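Local coordinates for DUF309 domain-containing protein (Thermus thermophilus, PDB 2CWY), which is of unknown function, a small all-helical member of the DUF309 family whose biochemical role has not been established, at residues A[22-27]-A[37-42]; A[18-23]-A[44-49]; A[72-75]-A[79-82]. All blocks are in the same frame, centred on the assembly; numbering follows the deposited sequence.

How the contacts relate
Helix 17-30 runs into helix 33-53 through a short turn, and contacts 1 and 2 both zip this antiparallel hairpin. Contact 1 (22-27 with 37-42) closes the inner loop of nine residues; contact 2 (18-23 with 44-49) closes the wider loop around it, so the two nest and share E22 and V23, their centres about 8 Å apart. Contact 3 (72-75 with 79-82) comes later in the chain and closes a tight loop of three residues between helices 59-69 and 81-92. It touches contact 1, where L38 meets W81, V42 meets L79 and R37 meets L72, but not contact 2, whose centre lies about 17 Å away.

Contact 1: A[22-27]-A[37-42]; sequences EVLEPY and RLLQGV
L24 reaches across to both L39 and V42, its two methyls dividing the work. CD1 runs up to V42 CG1 at 3.5 Å, the closest approach between the segments, and the two side chains cross at about a right angle. The other methyl, CD2, meets L39 CD2 at 4.1 Å. L24 CG stands beside the backbone N, opposite the carbonyl carbon (chi1 -64°), and from there the fork spreads over L39 and V42, three residues apart on the facing helix. One turn on, Y27 contributes its base: CB lies 3.9 Å from L39 CD1, while the phenol ring turns away from this partner. The same L39 methyl comes to 3.6 Å from Y27 O, packing against main chain as well as side chain. The helix is kinked here: P26 has no N-H to give to the turn before, and Y27 N makes only a weak bond, 3.1 Å, to L24 O. With L39 cut back to an alanine, L24 CD2 and Y27 CB would probably lose this apolar partner, opening a gap at this end of the interface. No hydrogen bond joins the two segments, so apolar packing carries the contact. Their axes approach to 9.5 Å and run antiparallel at 163°, with L24 and L39 level with each other across the interface, as their CA atoms are the nearest pair. W5 of helix 5-13 touches both leucines, and V42 also meets L84 of helix 81-92, so the first and last helices of the chain both pack against this face of the 17-30/33-53 hairpin.

Contact 2: A[18-23]-A[44-49]; sequences YEVHEV and LLAAAL
V20 and A46 form the buried part of this contact, and H21 with A47 its more open flank. On the buried side V20 CG1 lies 3.8 Å from A46 CB, and the valine's branch carbon CB is hardly farther, at 4.0 Å. CG1 is anti to the backbone N, which carries this methyl toward the alanine. A46 has only a methyl to offer, and the CA atoms of H21 and A46 come within 6.2 Å of each other, the nearest pair across the segments. The local axes approach to 8.3 Å at 152°, closer than those of 22-27 and 37-42. This is the end of the antiparallel helical hairpin, made of helices 17-30 and 33-53, farther from its turn and the closer-packed of the two, where the two alanines probably allow the backbones to come close. V8 and L11 of helix 5-13 also pack on V20, adding a third helix to the buried side. On the partly exposed flank the contact is thinner: H21 ND1 stands 4.0 Å from A47 CB, and the imidazole meets that methyl obliquely. CG is anti to the backbone N (chi1 -172°), which sends the ring outward from the interface, with ND1 the atom nearest the methyl. No hydrogen bond crosses between the segments on either flank. Beyond the margin, A47 touches N61 of helix 59-69, while the ring of Y18 meets that of H50 with their planes about 35° apart.

Contact 3: A[72-75]-A[79-82]; sequences LPCP and LDWR
P73 O accepts a hydrogen bond from the indole of W81, with NE1 2.9 Å away and the N-H pointing almost straight at it (177°). The oxygen lies in the plane of the indole, whereas the donor sits above the carbonyl plane. L72 O also lies at the ring edge, 3.4 Å from CZ2, and L72 CB packs against that same ring carbon. W81 CG is held between the backbone N and the carbonyl carbon (chi1 61°), which swings the indole back under the loop. C74 then lies over one face: its SG is 3.9 Å from the centroid of the five-membered ring and 16° off the normal, a sulfur-aromatic contact. The sulfur has other neighbours, D80 OD1 at 3.3 Å and R82 CG at 3.6 Å, and it accepts a weak bond from R82 N. Farther along R82, the guanidinium presents a face to W81 CH2, the side chain folding back at chi2. P75, which follows a cis peptide bond, sets its CB 3.1 Å from L79 O. D80 is the N-cap of helix 81-92 and centres an inverse gamma turn; its OD1 takes a weak bond from S83 N. Because one straight N-H bond holds NE1 at the edge and sulfur lies over one face of the five-membered ring, shifts of the ring are probably restrained, pinning the 72-75 loop to the start of the last helix.

Contact 1: A[22-27]-A[37-42]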
# COMPACT_ATOMS: atom_id res chain seq x y z
N GLU A 22 -2.32 1.46 -9.58
CA GLU A 22 -2.67 0.85 -10.86
C GLU A 22 -1.93 -0.46 -11.13
O GLU A 22 -2.51 -1.41 -11.64
CB GLU A 22 -2.38 1.82 -12.00
CG GLU A 22 -2.94 1.40 -13.34
CD GLU A 22 -2.56 2.36 -14.44
OE1 GLU A 22 -2.61 3.59 -14.21
OE2 GLU A 22 -2.21 1.88 -15.54
N VAL A 23 -0.64 -0.52 -10.77
CA VAL A 23 0.15 -1.72 -11.00
C VAL A 23 -0.27 -2.90 -10.12
O VAL A 23 -0.20 -4.05 -10.55
CB VAL A 23 1.68 -1.41 -10.81
CG1 VAL A 23 2.49 -2.69 -10.70
CG2 VAL A 23 2.17 -0.61 -12.00
N LEU A 24 -0.75 -2.61 -8.91
CA LEU A 24 -1.16 -3.67 -8.00
C LEU A 24 -2.59 -4.17 -8.17
O LEU A 24 -2.94 -5.24 -7.69
CB LEU A 24 -0.96 -3.21 -6.55
CG LEU A 24 0.49 -2.94 -6.13
CD1 LEU A 24 0.47 -2.44 -4.69
CD2 LEU A 24 1.33 -4.20 -6.24
N GLU A 25 -3.43 -3.39 -8.85
CA GLU A 25 -4.81 -3.81 -9.05
C GLU A 25 -5.00 -5.22 -9.63
O GLU A 25 -5.80 -6.00 -9.11
CB GLU A 25 -5.58 -2.81 -9.92
CG GLU A 25 -7.05 -3.17 -10.02
CD GLU A 25 -7.78 -2.36 -11.08
OE1 GLU A 25 -7.12 -1.84 -11.99
OE2 GLU A 25 -9.03 -2.27 -11.00
N PRO A 26 -4.26 -5.57 -10.71
CA PRO A 26 -4.39 -6.90 -11.33
C PRO A 26 -4.05 -8.03 -10.37
O PRO A 26 -4.65 -9.10 -10.44
CB PRO A 26 -3.42 -6.85 -12.51
CG PRO A 26 -3.20 -5.38 -12.77
CD PRO A 26 -3.22 -4.78 -11.40
N TYR A 27 -3.08 -7.79 -9.48
CA TYR A 27 -2.67 -8.79 -8.50
C TYR A 27 -3.75 -8.97 -7.43
O TYR A 27 -4.07 -10.09 -7.04
CB TYR A 27 -1.35 -8.38 -7.86
CG TYR A 27 -0.23 -8.40 -8.85
CD1 TYR A 27 0.29 -9.62 -9.31
CD2 TYR A 27 0.25 -7.23 -9.43
CE1 TYR A 27 1.24 -9.67 -10.31
CE2 TYR A 27 1.21 -7.26 -10.45
CZ TYR A 27 1.69 -8.49 -10.88
OH TYR A 27 2.59 -8.56 -11.93
N ARG A 37 -5.54 -9.17 1.22
CA ARG A 37 -5.59 -8.10 2.21
C ARG A 37 -4.32 -7.24 2.11
O ARG A 37 -4.39 -6.01 2.14
CB ARG A 37 -5.72 -8.71 3.62
CG ARG A 37 -7.16 -9.12 3.95
CD ARG A 37 -7.19 -9.95 5.23
NE ARG A 37 -6.55 -9.26 6.34
CZ ARG A 37 -6.04 -9.88 7.39
NH1 ARG A 37 -6.10 -11.20 7.48
NH2 ARG A 37 -5.45 -9.17 8.35
N LEU A 38 -3.18 -7.90 2.00
CA LEU A 38 -1.93 -7.18 1.89
C LEU A 38 -1.94 -6.25 0.68
O LEU A 38 -1.58 -5.08 0.78
CB LEU A 38 -0.76 -8.15 1.77
CG LEU A 38 0.55 -7.45 1.42
CD1 LEU A 38 1.06 -6.67 2.63
CD2 LEU A 38 1.55 -8.46 0.98
N LEU A 39 -2.33 -6.78 -0.48
CA LEU A 39 -2.36 -5.96 -1.70
C LEU A 39 -3.28 -4.75 -1.57
O LEU A 39 -2.91 -3.63 -1.94
CB LEU A 39 -2.74 -6.83 -2.91
CG LEU A 39 -1.65 -7.85 -3.28
CD1 LEU A 39 -2.24 -8.99 -4.09
CD2 LEU A 39 -0.54 -7.14 -4.07
N GLN A 40 -4.47 -4.96 -1.02
CA GLN A 40 -5.38 -3.84 -0.86
C GLN A 40 -4.85 -2.82 0.16
O GLN A 40 -5.07 -1.64 0.01
CB GLN A 40 -6.76 -4.31 -0.43
CG GLN A 40 -7.82 -3.25 -0.70
CD GLN A 40 -9.22 -3.80 -0.61
OE1 GLN A 40 -9.57 -4.47 0.37
NE2 GLN A 40 -10.03 -3.53 -1.62
N GLY A 41 -4.15 -3.30 1.18
CA GLY A 41 -3.58 -2.41 2.19
C GLY A 41 -2.53 -1.51 1.57
O GLY A 41 -2.51 -0.30 1.82
N VAL A 42 -1.63 -2.08 0.77
CA VAL A 42 -0.59 -1.30 0.11
C VAL A 42 -1.24 -0.31 -0.87
O VAL A 42 -0.82 0.85 -0.98
CB VAL A 42 0.39 -2.22 -0.66
CG1 VAL A 42 1.41 -1.37 -1.45
CG2 VAL A 42 1.11 -3.13 0.31

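Contact 2: A[18-23]-A[44-49]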
# COMPACT_ATOMS: atom_id res chain seq x y z
N TYR A 18 -0.02 6.92 -7.50
CA TYR A 18 -1.17 6.45 -8.26
C TYR A 18 -0.74 5.27 -9.15
O TYR A 18 -1.51 4.33 -9.37
CB TYR A 18 -1.74 7.60 -9.10
CG TYR A 18 -3.24 7.51 -9.33
CD1 TYR A 18 -3.94 8.57 -9.89
CD2 TYR A 18 -3.95 6.35 -9.00
CE1 TYR A 18 -5.32 8.50 -10.11
CE2 TYR A 18 -5.33 6.26 -9.21
CZ TYR A 18 -6.00 7.34 -9.77
OH TYR A 18 -7.37 7.26 -9.98
N GLU A 19 0.50 5.30 -9.64
CA GLU A 19 1.00 4.22 -10.46
C GLU A 19 1.10 2.93 -9.63
O GLU A 19 0.82 1.84 -10.12
CB GLU A 19 2.37 4.59 -11.02
CG GLU A 19 2.66 3.94 -12.35
CD GLU A 19 1.66 4.36 -13.42
OE1 GLU A 19 1.25 5.54 -13.42
OE2 GLU A 19 1.29 3.52 -14.26
N VAL A 20 1.52 3.05 -8.37
CA VAL A 20 1.61 1.89 -7.50
C VAL A 20 0.23 1.25 -7.41
O VAL A 20 0.07 0.03 -7.51
CB VAL A 20 2.09 2.28 -6.07
CG1 VAL A 20 1.79 1.15 -5.08
CG2 VAL A 20 3.59 2.56 -6.09
N HIS A 21 -0.78 2.10 -7.25
CA HIS A 21 -2.15 1.65 -7.16
C HIS A 21 -2.59 0.88 -8.42
O HIS A 21 -3.14 -0.23 -8.34
CB HIS A 21 -3.05 2.87 -6.89
CG HIS A 21 -4.47 2.53 -6.60
ND1 HIS A 21 -5.30 3.38 -5.90
CD2 HIS A 21 -5.21 1.43 -6.89
CE1 HIS A 21 -6.49 2.82 -5.77
NE2 HIS A 21 -6.46 1.64 -6.37
N GLU A 22 -2.32 1.46 -9.58
CA GLU A 22 -2.67 0.85 -10.86
C GLU A 22 -1.93 -0.46 -11.13
O GLU A 22 -2.51 -1.41 -11.64
CB GLU A 22 -2.38 1.82 -12.00
CG GLU A 22 -2.94 1.40 -13.34
CD GLU A 22 -2.56 2.36 -14.44
OE1 GLU A 22 -2.61 3.59 -14.21
OE2 GLU A 22 -2.21 1.88 -15.54
N VAL A 23 -0.64 -0.52 -10.77
CA VAL A 23 0.15 -1.72 -11.00
C VAL A 23 -0.27 -2.90 -10.12
O VAL A 23 -0.20 -4.05 -10.55
CB VAL A 23 1.68 -1.41 -10.81
CG1 VAL A 23 2.49 -2.69 -10.70
CG2 VAL A 23 2.17 -0.61 -12.00
N LEU A 44 -4.17 1.04 -0.60
CA LEU A 44 -4.80 2.11 0.18
C LEU A 44 -3.78 3.09 0.77
O LEU A 44 -4.08 4.27 0.95
CB LEU A 44 -5.68 1.50 1.29
CG LEU A 44 -6.95 0.79 0.79
CD1 LEU A 44 -7.52 -0.14 1.88
CD2 LEU A 44 -7.97 1.85 0.40
N LEU A 45 -2.58 2.61 1.08
CA LEU A 45 -1.53 3.50 1.59
C LEU A 45 -1.10 4.40 0.43
O LEU A 45 -0.93 5.62 0.60
CB LEU A 45 -0.33 2.70 2.08
CG LEU A 45 -0.58 1.78 3.28
CD1 LEU A 45 0.73 1.12 3.69
CD2 LEU A 45 -1.14 2.58 4.44
N ALA A 46 -0.91 3.81 -0.75
CA ALA A 46 -0.52 4.60 -1.92
C ALA A 46 -1.62 5.63 -2.19
O ALA A 46 -1.34 6.81 -2.43
CB ALA A 46 -0.32 3.68 -3.15
N ALA A 47 -2.87 5.19 -2.14
CA ALA A 47 -4.01 6.07 -2.39
C ALA A 47 -4.06 7.23 -1.40
O ALA A 47 -4.41 8.36 -1.77
CB ALA A 47 -5.33 5.26 -2.32
N ALA A 48 -3.71 6.97 -0.14
CA ALA A 48 -3.71 8.00 0.89
C ALA A 48 -2.70 9.09 0.54
O ALA A 48 -3.01 10.28 0.61
CB ALA A 48 -3.35 7.40 2.24
N LEU A 49 -1.50 8.69 0.15
CA LEU A 49 -0.48 9.67 -0.19
C LEU A 49 -0.82 10.45 -1.45
O LEU A 49 -0.51 11.64 -1.54
CB LEU A 49 0.88 8.98 -0.33
CG LEU A 49 1.33 8.32 0.98
CD1 LEU A 49 2.69 7.67 0.77
CD2 LEU A 49 1.40 9.36 2.09

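Contact 3: A[72-75]-A[79-82]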
# COMPACT_ATOMS: atom_id res chain seq x y z
N LEU A 72 -1.76 -9.45 9.92
CA LEU A 72 -1.06 -10.19 8.88
C LEU A 72 0.36 -10.50 9.32
O LEU A 72 0.95 -9.77 10.12
CB LEU A 72 -0.99 -9.38 7.57
CG LEU A 72 -2.25 -9.15 6.74
CD1 LEU A 72 -1.88 -8.31 5.52
CD2 LEU A 72 -2.86 -10.50 6.31
N PRO A 73 0.93 -11.61 8.82
CA PRO A 73 2.31 -11.89 9.22
C PRO A 73 3.18 -10.91 8.43
O PRO A 73 2.73 -10.36 7.42
CB PRO A 73 2.51 -13.34 8.78
CG PRO A 73 1.56 -13.50 7.64
CD PRO A 73 0.34 -12.75 8.10
N CYS A 74 4.41 -10.67 8.89
CA CYS A 74 5.32 -9.76 8.19
C CYS A 74 6.73 -10.35 8.25
O CYS A 74 7.20 -10.74 9.31
CB CYS A 74 5.32 -8.36 8.82
SG CYS A 74 6.28 -7.09 7.90
N PRO A 75 7.42 -10.42 7.10
CA PRO A 75 6.91 -9.98 5.81
C PRO A 75 5.87 -10.92 5.23
O PRO A 75 5.60 -12.00 5.77
CB PRO A 75 8.16 -9.90 4.94
CG PRO A 75 9.01 -11.03 5.49
CD PRO A 75 8.84 -10.83 6.99
N LEU A 79 7.35 -8.77 1.02
CA LEU A 79 7.31 -7.36 1.38
C LEU A 79 7.28 -7.07 2.89
O LEU A 79 6.51 -7.66 3.63
CB LEU A 79 6.06 -6.70 0.76
CG LEU A 79 5.82 -5.24 1.17
CD1 LEU A 79 6.91 -4.35 0.59
CD2 LEU A 79 4.44 -4.80 0.68
N ASP A 80 8.14 -6.16 3.33
CA ASP A 80 8.15 -5.75 4.74
C ASP A 80 7.12 -4.61 4.82
O ASP A 80 7.48 -3.43 4.81
CB ASP A 80 9.53 -5.23 5.13
CG ASP A 80 9.60 -4.77 6.58
OD1 ASP A 80 8.54 -4.74 7.26
OD2 ASP A 80 10.71 -4.44 7.04
N TRP A 81 5.84 -4.97 4.89
CA TRP A 81 4.80 -3.95 4.92
C TRP A 81 4.77 -3.09 6.17
O TRP A 81 4.27 -1.96 6.14
CB TRP A 81 3.42 -4.59 4.68
CG TRP A 81 3.02 -5.58 5.69
CD1 TRP A 81 3.17 -6.94 5.63
CD2 TRP A 81 2.40 -5.31 6.95
NE1 TRP A 81 2.68 -7.53 6.77
CE2 TRP A 81 2.21 -6.55 7.60
CE3 TRP A 81 2.00 -4.13 7.59
CZ2 TRP A 81 1.62 -6.64 8.87
CZ3 TRP A 81 1.42 -4.22 8.85
CH2 TRP A 81 1.24 -5.47 9.48
N ARG A 82 5.28 -3.61 7.29
CA ARG A 82 5.32 -2.82 8.52
C ARG A 82 6.13 -1.54 8.27
O ARG A 82 5.76 -0.47 8.75
CB ARG A 82 5.96 -3.62 9.66
CG ARG A 82 5.07 -4.69 10.22
CD ARG A 82 3.97 -4.09 11.08
NE ARG A 82 3.31 -5.11 11.89
CZ ARG A 82 2.21 -4.90 12.60
NH1 ARG A 82 1.64 -3.70 12.62
NH2 ARG A 82 1.67 -5.89 13.30